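Local atomic coordinates of member of DUF4221 family (Bacteroides vulgatus, PDB entry 3S9J), a protein that is of unknown function but folds as a six-bladed beta-propeller and binds sodium ions in the crystal. Residues A138-D142 and S143-L147. Residues are numbered along the deposited sequence; the frame is centred on the assembly and turned at random.
Sequences AFIKD and SCIFL
F139 and F146, a cross-strand pair, put their rings on the same face of the hairpin, nearly parallel (12°) but offset so that little of one lies above the other. What sits over the face of the F139 ring is mainly CB of F146, 3.5 Å from the ring centroid, a CH-pi contact; in return CE2 of F139 lies over one face of the F146 ring, toward its rim. F139 reaches this place because its CG stands between backbone N and carbonyl carbon (chi1 60°), which swings the ring across to the neighbouring strand. Beneath the rings the same two residues form a hydrogen-bonded pair: F146 N gives a short bond to F139 O (2.8 Å), whereas the return bond from F139 N to F146 O is weak. Y205 stacks on F139, and L228 touches F146. An alanine in place of F139 would probably leave CB of F146 without its aromatic cover and deprive Y205 of its stacking partner. On the other face of the sheet, I140 and I145 meet more loosely, CG1 of I140 lying 4.4 Å from CB of I145, and both touch R85 and L94. A138 CB packs against CG1 of I145 at 4.1 Å. Toward the turn the packing thins to K141 CB beside CE1 of F146 (3.8 Å), and beyond CB the lysine chain runs on extended. K141 and C144 bond to each other twice, K141 N to C144 O and C144 N to K141 O. At the tip, D142 and S143 are exposed to solvent. This is a beta hairpin with a two-residue loop, D142 and S143, closed by a type I' turn from K141 to C144, and it supplies the first two strands of a four-stranded antiparallel blade of the beta-propeller.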
ATOM      1  N   ALA A 138      -6.594   3.871   0.734  1.00 23.96           N
ATOM      2  CA  ALA A 138      -7.666   4.740   1.231  1.00 23.94           C
ATOM      3  C   ALA A 138      -8.974   3.993   1.083  1.00 22.80           C
ATOM      4  O   ALA A 138      -9.029   2.875   0.552  1.00 23.61           O
ATOM      5  CB  ALA A 138      -7.695   6.079   0.522  1.00 20.74           C
ATOM      6  N   PHE A 139     -10.062   4.595   1.560  1.00 22.19           N
ATOM      7  CA  PHE A 139     -11.370   4.039   1.359  1.00 23.97           C
ATOM      8  C   PHE A 139     -12.409   5.169   1.482  1.00 25.05           C
ATOM      9  O   PHE A 139     -12.112   6.270   2.006  1.00 24.64           O
ATOM     10  CB  PHE A 139     -11.679   2.863   2.290  1.00 26.12           C
ATOM     11  CG  PHE A 139     -11.628   3.193   3.778  1.00 26.21           C
ATOM     12  CD1 PHE A 139     -10.428   3.129   4.475  1.00 28.13           C
ATOM     13  CD2 PHE A 139     -12.774   3.550   4.471  1.00 28.47           C
ATOM     14  CE1 PHE A 139     -10.377   3.437   5.836  1.00 28.73           C
ATOM     15  CE2 PHE A 139     -12.732   3.846   5.852  1.00 27.64           C
ATOM     16  CZ  PHE A 139     -11.529   3.767   6.522  1.00 29.56           C
ATOM     17  N   ILE A 140     -13.574   4.916   0.928  1.00 27.61           N
ATOM     18  CA  ILE A 140     -14.651   5.923   0.899  1.00 26.02           C
ATOM     19  C   ILE A 140     -15.844   5.347   1.625  1.00 29.02           C
ATOM     20  O   ILE A 140     -16.315   4.251   1.317  1.00 28.46           O
ATOM     21  CB  ILE A 140     -14.993   6.385  -0.539  1.00 26.52           C
ATOM     22  CG1 ILE A 140     -13.768   7.080  -1.166  1.00 30.13           C
ATOM     23  CG2 ILE A 140     -16.235   7.353  -0.570  1.00 27.98           C
ATOM     24  CD1 ILE A 140     -13.936   7.537  -2.594  1.00 32.34           C
ATOM     25  N   LYS A 141     -16.312   6.081   2.629  1.00 29.53           N
ATOM     26  CA  LYS A 141     -17.516   5.690   3.385  1.00 32.35           C
ATOM     27  C   LYS A 141     -18.355   6.953   3.540  1.00 34.43           C
ATOM     28  O   LYS A 141     -17.836   7.991   3.967  1.00 30.92           O
ATOM     29  CB  LYS A 141     -17.134   5.087   4.749  1.00 33.79           C
ATOM     30  CG  LYS A 141     -18.321   4.586   5.607  1.00 43.28           C
ATOM     31  CD  LYS A 141     -17.859   3.889   6.923  1.00 48.97           C
ATOM     32  CE  LYS A 141     -19.033   3.277   7.728  1.00 54.56           C
ATOM     33  NZ  LYS A 141     -18.597   2.488   8.979  1.00 53.18           N
ATOM     34  N   ASP A 142     -19.632   6.875   3.145  1.00 37.19           N
ATOM     35  CA  ASP A 142     -20.561   7.998   3.290  0.50 38.17           C
ATOM     36  C   ASP A 142     -19.988   9.286   2.679  1.00 38.73           C
ATOM     37  O   ASP A 142     -20.025  10.337   3.307  1.00 38.27           O
ATOM     38  CB  ASP A 142     -20.865   8.190   4.773  0.50 40.24           C
ATOM     39  CG  ASP A 142     -22.250   8.746   5.031  0.50 41.51           C
ATOM     40  OD1 ASP A 142     -23.002   9.053   4.075  0.50 39.44           O
ATOM     41  OD2 ASP A 142     -22.579   8.854   6.227  0.50 41.37           O
ATOM     42  N   SER A 143     -19.438   9.169   1.471  1.00 36.11           N
ATOM     43  CA  SER A 143     -18.876  10.287   0.698  1.00 35.06           C
ATOM     44  C   SER A 143     -17.724  11.070   1.382  1.00 30.30           C
ATOM     45  O   SER A 143     -17.508  12.246   1.088  1.00 28.49           O
ATOM     46  CB  SER A 143     -20.010  11.221   0.251  1.00 42.35           C
ATOM     47  OG  SER A 143     -20.868  10.521  -0.655  1.00 47.85           O
ATOM     48  N   CYS A 144     -16.981  10.380   2.246  1.00 28.43           N
ATOM     49  CA  CYS A 144     -15.734  10.890   2.803  1.00 26.28           C
ATOM     50  C   CYS A 144     -14.610   9.929   2.452  1.00 25.21           C
ATOM     51  O   CYS A 144     -14.795   8.709   2.485  1.00 25.54           O
ATOM     52  CB  CYS A 144     -15.813  10.983   4.324  1.00 28.88           C
ATOM     53  SG  CYS A 144     -17.130  12.103   4.908  1.00 31.90           S
ATOM     54  N   ILE A 145     -13.445  10.496   2.171  1.00 23.36           N
ATOM     55  CA  ILE A 145     -12.244   9.698   1.910  1.00 24.80           C
ATOM     56  C   ILE A 145     -11.435   9.606   3.201  1.00 25.80           C
ATOM     57  O   ILE A 145     -11.198  10.612   3.850  1.00 27.57           O
ATOM     58  CB  ILE A 145     -11.409  10.270   0.774  1.00 24.02           C
ATOM     59  CG1 ILE A 145     -10.256   9.281   0.471  1.00 25.09           C
ATOM     60  CG2 ILE A 145     -10.919  11.686   1.075  1.00 24.22           C
ATOM     61  CD1 ILE A 145      -9.477   9.616  -0.728  1.00 33.51           C
ATOM     62  N   PHE A 146     -11.021   8.387   3.541  1.00 24.49           N
ATOM     63  CA  PHE A 146     -10.286   8.062   4.756  1.00 24.79           C
ATOM     64  C   PHE A 146      -8.881   7.717   4.384  1.00 25.54           C
ATOM     65  O   PHE A 146      -8.653   6.918   3.457  1.00 25.19           O
ATOM     66  CB  PHE A 146     -10.908   6.864   5.421  1.00 25.89           C
ATOM     67  CG  PHE A 146     -12.216   7.151   6.074  1.00 25.72           C
ATOM     68  CD1 PHE A 146     -13.365   7.385   5.308  1.00 27.42           C
ATOM     69  CD2 PHE A 146     -12.319   7.160   7.467  1.00 29.72           C
ATOM     70  CE1 PHE A 146     -14.577   7.630   5.928  1.00 30.28           C
ATOM     71  CE2 PHE A 146     -13.550   7.418   8.076  1.00 31.85           C
ATOM     72  CZ  PHE A 146     -14.659   7.644   7.310  1.00 31.44           C
ATOM     73  N   LEU A 147      -7.942   8.296   5.115  1.00 25.51           N
ATOM     74  CA  LEU A 147      -6.495   8.268   4.842  0.50 26.00           C
ATOM     75  C   LEU A 147      -5.723   7.967   6.133  1.00 25.19           C
ATOM     76  O   LEU A 147      -6.110   8.459   7.179  1.00 24.67           O
ATOM     77  CB  LEU A 147      -5.990   9.663   4.405  0.50 26.28           C
ATOM     78  CG  LEU A 147      -6.291  10.276   3.026  0.50 33.55           C
ATOM     79  CD1 LEU A 147      -5.048  10.955   2.493  0.50 27.08           C
ATOM     80  CD2 LEU A 147      -6.764   9.267   2.039  0.50 32.97           C
TER
HETATM   81  O   HOH W   1     -22.995   9.674   1.509  1.00 53.74           O